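PDB 3RE3: 2-C-methyl-D-erythritol 2,4-cyclodiphosphate synthase from Francisella tularensis subsp. tularensis, which converts 4-diphosphocytidyl-2-C-methyl-D-erythritol 2-phosphate to 2-C-methyl-D-erythritol 2,4-cyclodiphosphate with release of CMP, probably as a step of the non-mevalonate isoprenoid pathway. Local coordinates for residues 10-15 / 151-156; 52-57 / 156-161; 101-106 / 136-141. All blocks are in the same frame, centred on the assembly; numbering follows the deposited sequence.

Contact 1 of 3, residues 10-15 / 151-156; sequences HGYDVH and GIATHV. With POP (pyrophosphate 2-), chain E.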
# COMPACT_ATOMS: atom_id res chain seq x y z
N HIS A 10 -7.83 -0.69 4.02
CA HIS A 10 -6.46 -1.15 3.75
C HIS A 10 -5.80 -1.78 4.97
O HIS A 10 -5.59 -1.09 5.96
CB HIS A 10 -5.62 0.03 3.30
CG HIS A 10 -4.17 -0.29 3.16
ND1 HIS A 10 -3.24 0.08 4.10
CD2 HIS A 10 -3.50 -0.98 2.21
CE1 HIS A 10 -2.05 -0.35 3.72
NE2 HIS A 10 -2.18 -0.99 2.58
N GLY A 11 -5.49 -3.07 4.93
CA GLY A 11 -4.60 -3.66 5.91
C GLY A 11 -3.14 -3.82 5.51
O GLY A 11 -2.82 -4.08 4.35
N TYR A 12 -2.24 -3.77 6.47
CA TYR A 12 -0.84 -4.09 6.21
C TYR A 12 -0.27 -4.86 7.37
O TYR A 12 -0.24 -4.37 8.49
CB TYR A 12 -0.02 -2.83 5.98
CG TYR A 12 1.45 -3.11 5.83
CD1 TYR A 12 1.94 -3.75 4.71
CD2 TYR A 12 2.36 -2.72 6.81
CE1 TYR A 12 3.28 -4.00 4.56
CE2 TYR A 12 3.72 -2.97 6.67
CZ TYR A 12 4.18 -3.61 5.54
OH TYR A 12 5.53 -3.87 5.36
N ASP A 13 0.24 -6.05 7.11
CA ASP A 13 0.85 -6.80 8.19
C ASP A 13 2.25 -7.34 7.91
O ASP A 13 2.61 -7.64 6.78
CB ASP A 13 -0.07 -7.91 8.69
CG ASP A 13 0.31 -8.38 10.05
OD1 ASP A 13 0.83 -7.55 10.82
OD2 ASP A 13 0.11 -9.56 10.37
N VAL A 14 3.03 -7.47 8.98
CA VAL A 14 4.37 -8.05 8.86
C VAL A 14 4.54 -9.15 9.88
O VAL A 14 4.12 -9.01 11.02
CB VAL A 14 5.48 -7.01 9.05
CG1 VAL A 14 6.83 -7.70 9.14
CG2 VAL A 14 5.48 -6.03 7.89
N HIS A 15 5.12 -10.25 9.43
CA HIS A 15 5.46 -11.36 10.30
C HIS A 15 6.96 -11.59 10.26
O HIS A 15 7.53 -11.73 9.18
CB HIS A 15 4.77 -12.63 9.85
CG HIS A 15 5.03 -13.79 10.74
ND1 HIS A 15 5.45 -15.02 10.28
CD2 HIS A 15 4.95 -13.90 12.09
CE1 HIS A 15 5.61 -15.84 11.30
NE2 HIS A 15 5.31 -15.19 12.41
N GLY A 151 11.47 -11.95 7.17
CA GLY A 151 10.04 -11.95 7.42
C GLY A 151 9.24 -11.74 6.16
O GLY A 151 9.81 -11.69 5.06
N ILE A 152 7.92 -11.63 6.31
CA ILE A 152 7.03 -11.38 5.18
C ILE A 152 5.97 -10.34 5.52
O ILE A 152 5.67 -10.10 6.69
CB ILE A 152 6.31 -12.65 4.73
CG1 ILE A 152 5.54 -13.26 5.89
CG2 ILE A 152 7.29 -13.66 4.17
CD1 ILE A 152 4.94 -14.57 5.54
N ALA A 153 5.42 -9.73 4.49
CA ALA A 153 4.39 -8.74 4.67
C ALA A 153 3.24 -9.05 3.75
O ALA A 153 3.40 -9.80 2.78
CB ALA A 153 4.92 -7.36 4.39
N THR A 154 2.08 -8.50 4.06
CA THR A 154 0.95 -8.55 3.15
C THR A 154 0.24 -7.22 3.17
O THR A 154 0.11 -6.58 4.22
CB THR A 154 -0.07 -9.67 3.46
OG1 THR A 154 -0.33 -9.71 4.87
CG2 THR A 154 0.47 -11.00 3.05
N HIS A 155 -0.17 -6.80 1.97
CA HIS A 155 -1.09 -5.68 1.78
C HIS A 155 -2.46 -6.21 1.35
O HIS A 155 -2.57 -7.03 0.44
CB HIS A 155 -0.57 -4.76 0.69
CG HIS A 155 0.51 -3.82 1.13
ND1 HIS A 155 0.23 -2.57 1.63
CD2 HIS A 155 1.86 -3.94 1.11
CE1 HIS A 155 1.37 -1.95 1.91
NE2 HIS A 155 2.37 -2.77 1.61
N VAL A 156 -3.50 -5.73 2.01
CA VAL A 156 -4.85 -6.03 1.57
C VAL A 156 -5.60 -4.73 1.34
O VAL A 156 -5.47 -3.78 2.11
CB VAL A 156 -5.64 -6.87 2.60
CG1 VAL A 156 -7.04 -7.18 2.07
CG2 VAL A 156 -4.90 -8.16 2.90
P1 POP E . 1.89 -8.44 13.39
O1 POP E . 0.59 -7.66 13.48
O2 POP E . 2.97 -7.52 12.85
O3 POP E . 2.27 -8.92 14.76
O POP E . 1.69 -9.70 12.40
P2 POP E . 1.40 -11.22 12.90
O4 POP E . 0.85 -11.99 11.72
O5 POP E . 2.67 -11.87 13.40
O6 POP E . 0.36 -11.22 13.99
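Gly11 and Val156, Asp13 and Thr154, and His15 and Ile152 are the hydrogen-bonded pairs of an antiparallel two-strand unit, strand 6-16, outermost within this chain, lying against strand 151-161 in the four-stranded mixed sheet of this YgbB-family protein. Six backbone hydrogen bonds join the three pairs, the most bent running from Gly11 N to Val156 O.

The tight part is the face bearing His10, Tyr12 and His155. Tyr12 lays its rim over one face of the His155 imidazole, with CD1 3.3 Å from NE2 and the planes 41° apart, while its phenol OH reaches the methyl of Ala153. His155 of both neighbouring subunits meets the same ring edge-to-face, which places this cluster at the trimer's centre.

The looser part is at His15, partly exposed, whose ring turns away from Ile152. On the face shared by Asp13, His15 and Thr154, the buried Asp13 turns its carboxylate off the strand pair, so close to a bound pyrophosphate that the modelled placement is doubtful. Asp13 and His15 probably correspond to the Asp-X-His metal site of relatives. Back in the cluster, His10 NE2 lies in the plane of the His155 ring, 3.0 Å from ND1 in a hydrogen bond of 160°.

Contact 2 of 3, residues 52-57 / 156-161; sequences DAILGA and VVCLLY. With NA (sodium ion), chain F.
Helix segment 52-57 runs over strand segment 156-161 with the two axes 7.7 Å apart at closest approach and 41° between their directions, an alpha/beta layer packing in which helix 45-57 covers one face of the four-stranded sheet. No hydrogen bond joins the segments; the contact is apolar and buried, two alanine methyls and a thiol letting the helix lie close.

Two alanines, one helical turn apart, turn their methyls to the strand. They meet Val156, Cys158 and Leu160, the alternate strand residues whose side chains rise to this face. Ala53 CB rests between two of them, 4.0 Å from Val156 CG1 and 3.7 Å from Cys158 SG. The thiol takes the central place: its SG lies between the backbone N and the carbonyl carbon (chi1 58°), which lifts the sulfur up to the helix backbone, 3.3 Å from Ala53 O. That carbonyl already accepts the helical bond from Ala57 N. Ile54 adds its CG1 branch at the flank of the sulfur and also reaches Ile86 of helix 79-92, carrying the apolar layer on to a second helix.

On the reverse face of the strand, Val157 and Leu159 point away from the helix toward the trimer interior, where Leu159 packs on Leu159 of a neighbouring subunit. The helix end also has a role between subunits, since Gly56 O binds a sodium ion at 2.9 Å and Asn99 of a neighbouring subunit is its other protein ligand. At that same end Leu160 extends its CD1 branch to Ala57, the methyl carbons CD1 and CB lying 3.4 Å apart.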
# COMPACT_ATOMS: atom_id res chain seq x y z
N ASP A 52 -7.85 -6.22 9.35
CA ASP A 52 -7.54 -4.81 9.43
C ASP A 52 -8.20 -4.00 8.31
O ASP A 52 -8.69 -2.90 8.55
CB ASP A 52 -6.02 -4.59 9.40
CG ASP A 52 -5.37 -4.81 10.76
OD1 ASP A 52 -6.10 -4.84 11.78
OD2 ASP A 52 -4.12 -4.92 10.81
N ALA A 53 -8.19 -4.52 7.08
CA ALA A 53 -8.75 -3.79 5.95
C ALA A 53 -10.26 -3.61 6.12
O ALA A 53 -10.82 -2.55 5.86
CB ALA A 53 -8.44 -4.52 4.64
N ILE A 54 -10.90 -4.68 6.57
CA ILE A 54 -12.34 -4.69 6.74
C ILE A 54 -12.78 -3.75 7.87
O ILE A 54 -13.65 -2.91 7.67
CB ILE A 54 -12.86 -6.12 6.94
CG1 ILE A 54 -12.87 -6.84 5.59
CG2 ILE A 54 -14.25 -6.12 7.54
CD1 ILE A 54 -13.06 -8.33 5.67
N LEU A 55 -12.17 -3.87 9.04
CA LEU A 55 -12.47 -2.96 10.13
C LEU A 55 -12.06 -1.56 9.71
O LEU A 55 -12.67 -0.58 10.11
CB LEU A 55 -11.73 -3.36 11.39
CG LEU A 55 -12.09 -4.78 11.83
CD1 LEU A 55 -11.17 -5.31 12.90
CD2 LEU A 55 -13.52 -4.82 12.31
N GLY A 56 -11.01 -1.48 8.91
CA GLY A 56 -10.59 -0.19 8.39
C GLY A 56 -11.70 0.46 7.58
O GLY A 56 -12.10 1.59 7.84
N ALA A 57 -12.19 -0.26 6.59
CA ALA A 57 -13.28 0.24 5.76
C ALA A 57 -14.49 0.73 6.57
O ALA A 57 -15.11 1.72 6.22
CB ALA A 57 -13.70 -0.82 4.75
N VAL A 156 -3.50 -5.73 2.01
CA VAL A 156 -4.85 -6.03 1.57
C VAL A 156 -5.60 -4.73 1.34
O VAL A 156 -5.47 -3.78 2.11
CB VAL A 156 -5.64 -6.87 2.60
CG1 VAL A 156 -7.04 -7.18 2.07
CG2 VAL A 156 -4.90 -8.16 2.90
N VAL A 157 -6.36 -4.69 0.25
CA VAL A 157 -7.38 -3.67 0.06
C VAL A 157 -8.73 -4.36 -0.12
O VAL A 157 -8.85 -5.37 -0.81
CB VAL A 157 -7.09 -2.78 -1.16
CG1 VAL A 157 -5.97 -1.81 -0.86
CG2 VAL A 157 -6.78 -3.63 -2.40
N CYS A 158 -9.75 -3.81 0.53
CA CYS A 158 -11.11 -4.30 0.33
C CYS A 158 -12.00 -3.15 -0.08
O CYS A 158 -11.72 -2.00 0.26
CB CYS A 158 -11.67 -4.95 1.60
SG CYS A 158 -11.67 -3.84 2.98
N LEU A 159 -13.04 -3.47 -0.84
CA LEU A 159 -14.10 -2.51 -1.17
C LEU A 159 -15.42 -3.03 -0.63
O LEU A 159 -15.82 -4.14 -0.95
CB LEU A 159 -14.21 -2.32 -2.67
CG LEU A 159 -15.02 -1.14 -3.18
CD1 LEU A 159 -14.61 0.16 -2.51
CD2 LEU A 159 -14.85 -1.02 -4.68
N LEU A 160 -16.09 -2.23 0.20
CA LEU A 160 -17.37 -2.61 0.79
C LEU A 160 -18.56 -1.81 0.21
O LEU A 160 -18.39 -0.66 -0.19
CB LEU A 160 -17.32 -2.42 2.30
CG LEU A 160 -16.22 -3.18 3.04
CD1 LEU A 160 -16.36 -2.97 4.55
CD2 LEU A 160 -16.27 -4.67 2.68
N TYR A 161 -19.74 -2.42 0.15
CA TYR A 161 -20.93 -1.70 -0.32
C TYR A 161 -22.17 -1.92 0.55
O TYR A 161 -22.24 -2.87 1.35
CB TYR A 161 -21.25 -2.03 -1.78
CG TYR A 161 -21.85 -3.41 -1.99
CD1 TYR A 161 -23.23 -3.62 -1.91
CD2 TYR A 161 -21.05 -4.49 -2.27
CE1 TYR A 161 -23.77 -4.87 -2.10
CE2 TYR A 161 -21.57 -5.74 -2.46
CZ TYR A 161 -22.94 -5.94 -2.37
OH TYR A 161 -23.45 -7.20 -2.57
NA NA F . -12.85 4.31 7.10

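Contact 3 of 3, residues 101-106 / 136-141; sequences DCTIIA and KATTTE. With POP (pyrophosphate 2-), chain B.
Strands 101-105 and 136-138 run parallel, their axes 4.5 Å apart at closest approach and 29° from exact alignment, with Thr103 beside Lys136, Ile104 beside Ala137 and Ile105 beside Thr138. They are the two strands of a beta-alpha-beta crossover whose connection includes helix 115-126. In the staggered pattern of parallel strands, Cys102 O accepts from Lys136 N, Ile104 gives its N-H to Lys136 O and takes one from Thr138 N, and Ala106 N closes the series on Thr138 O at 3.1 Å.

Lys136 dominates the side-chain contact. Its CG stands between the backbone N and the carbonyl carbon (chi1 50°), and bends farther along at chi3 and chi4 fold the chain back across the neighbouring strand. The ammonium thus arrives between Asp101 and Thr103, crossing the aspartate side chain at about a right angle. NZ forms a salt bridge with Asp101 OD1 at 2.8 Å, its hydrogen-bond geometry weak, and donates to Thr103 OG1 at 3.0 Å. Farther along this face Thr103 CG2 touches Thr138 CG2 loosely, and beyond the strand's end Thr140 CG2 meets Ile105 CG2 at 3.8 Å. On the other face Ile104 CB and Ala137 CB lie together.

Past the strand, Thr139 OG1 accepts from Glu141 N in an ST turn, and Glu141 OE2 lies 2.6 Å from O3 of a pyrophosphate. Asp101, Thr103 and Lys136 each form a hydrogen bond to His10 of a neighbouring subunit, through its N, ND1 and O respectively. The buried ammonium is therefore partnered by Asp101, Thr103 and, weakly, Cys102 O of its own chain, and by His10 O of a neighbouring subunit, an environment that would probably favour its charged form and is consistent with a strand pairing tied to trimer assembly.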
# COMPACT_ATOMS: atom_id res chain seq x y z
N ASP A 101 -8.56 -7.46 -2.63
CA ASP A 101 -7.27 -7.71 -3.29
C ASP A 101 -6.11 -7.85 -2.30
O ASP A 101 -5.92 -7.01 -1.43
CB ASP A 101 -6.96 -6.63 -4.31
CG ASP A 101 -5.97 -7.10 -5.36
OD1 ASP A 101 -5.65 -8.31 -5.38
OD2 ASP A 101 -5.53 -6.28 -6.19
N CYS A 102 -5.33 -8.92 -2.43
CA CYS A 102 -4.24 -9.17 -1.49
C CYS A 102 -2.92 -9.30 -2.21
O CYS A 102 -2.84 -9.97 -3.26
CB CYS A 102 -4.47 -10.45 -0.69
SG CYS A 102 -6.03 -10.54 0.18
N THR A 103 -1.90 -8.66 -1.66
CA THR A 103 -0.54 -8.84 -2.13
C THR A 103 0.35 -9.36 -0.99
O THR A 103 0.62 -8.67 -0.01
CB THR A 103 0.04 -7.54 -2.71
OG1 THR A 103 -0.87 -7.02 -3.68
CG2 THR A 103 1.40 -7.79 -3.36
N ILE A 104 0.78 -10.60 -1.13
CA ILE A 104 1.75 -11.18 -0.22
C ILE A 104 3.16 -10.86 -0.69
O ILE A 104 3.52 -11.14 -1.83
CB ILE A 104 1.60 -12.70 -0.17
CG1 ILE A 104 0.17 -13.05 0.26
CG2 ILE A 104 2.64 -13.31 0.77
CD1 ILE A 104 -0.14 -14.51 0.14
N ILE A 105 3.95 -10.26 0.20
CA ILE A 105 5.33 -9.92 -0.11
C ILE A 105 6.31 -10.83 0.63
O ILE A 105 6.44 -10.75 1.85
CB ILE A 105 5.62 -8.46 0.25
CG1 ILE A 105 4.49 -7.58 -0.31
CG2 ILE A 105 7.01 -8.04 -0.23
CD1 ILE A 105 4.69 -6.12 -0.09
N ALA A 106 6.97 -11.72 -0.11
CA ALA A 106 7.87 -12.70 0.50
C ALA A 106 9.00 -13.12 -0.42
O ALA A 106 8.78 -13.28 -1.62
CB ALA A 106 7.09 -13.91 0.91
N LYS A 136 -2.32 -12.29 -4.71
CA LYS A 136 -1.10 -12.42 -5.52
C LYS A 136 0.16 -12.35 -4.64
O LYS A 136 0.12 -11.80 -3.55
CB LYS A 136 -1.06 -11.36 -6.62
CG LYS A 136 -1.33 -9.96 -6.13
CD LYS A 136 -1.37 -8.98 -7.27
CE LYS A 136 -2.63 -8.18 -7.20
NZ LYS A 136 -2.90 -7.79 -5.79
N ALA A 137 1.26 -12.91 -5.12
CA ALA A 137 2.50 -12.87 -4.35
C ALA A 137 3.65 -12.28 -5.16
O ALA A 137 3.87 -12.68 -6.31
CB ALA A 137 2.86 -14.26 -3.86
N THR A 138 4.37 -11.32 -4.59
CA THR A 138 5.56 -10.79 -5.24
C THR A 138 6.79 -10.85 -4.31
O THR A 138 6.68 -11.24 -3.15
CB THR A 138 5.33 -9.34 -5.77
OG1 THR A 138 6.36 -8.97 -6.70
CG2 THR A 138 5.27 -8.33 -4.63
N THR A 139 7.94 -10.45 -4.82
CA THR A 139 9.17 -10.45 -4.03
C THR A 139 9.77 -9.06 -4.02
O THR A 139 9.34 -8.18 -4.78
CB THR A 139 10.26 -11.41 -4.56
OG1 THR A 139 10.82 -10.88 -5.78
CG2 THR A 139 9.71 -12.80 -4.78
N THR A 140 10.72 -8.86 -3.13
CA THR A 140 11.48 -7.63 -3.10
C THR A 140 12.76 -7.77 -3.92
O THR A 140 13.61 -6.90 -3.89
CB THR A 140 11.82 -7.24 -1.69
OG1 THR A 140 12.37 -8.38 -1.02
CG2 THR A 140 10.54 -6.81 -0.98
N GLU A 141 12.90 -8.89 -4.61
CA GLU A 141 14.09 -9.15 -5.41
C GLU A 141 15.34 -9.17 -4.54
O GLU A 141 16.36 -8.58 -4.89
CB GLU A 141 14.22 -8.14 -6.55
CG GLU A 141 13.11 -8.25 -7.57
CD GLU A 141 13.50 -7.77 -8.96
OE1 GLU A 141 14.39 -6.89 -9.09
OE2 GLU A 141 12.91 -8.27 -9.94
P1 POP B . 9.52 -7.73 -10.17
O1 POP B . 8.11 -8.25 -10.33
O2 POP B . 9.84 -7.63 -8.69
O3 POP B . 10.49 -8.70 -10.82
O POP B . 9.65 -6.28 -10.87
P2 POP B . 10.26 -6.03 -12.35
O4 POP B . 9.81 -4.66 -12.80
O5 POP B . 11.77 -6.09 -12.32
O6 POP B . 9.73 -7.05 -13.32

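All three contacts share one four-stranded mixed sheet, ordered 6-16, 151-161, 96-105, 133-138. Contacts 1 and 2 both use strand 151-161 and share Val156; their centres are about 14 Å apart, and their segments alternate along the chain. Contact 3 is nested within the loops closed by both, its centre about 9 Å from that of contact 1 and about 18 Å from that of contact 2. Backbone pairing of strand 151-161 with 96-105 joins it to the others. Contact 1 thus ties the first strand to the last, contact 2 adds the helix layer, and contact 3 completes the far edge. Each also touches neighbouring subunits, so the sheet serves both the fold and the trimer.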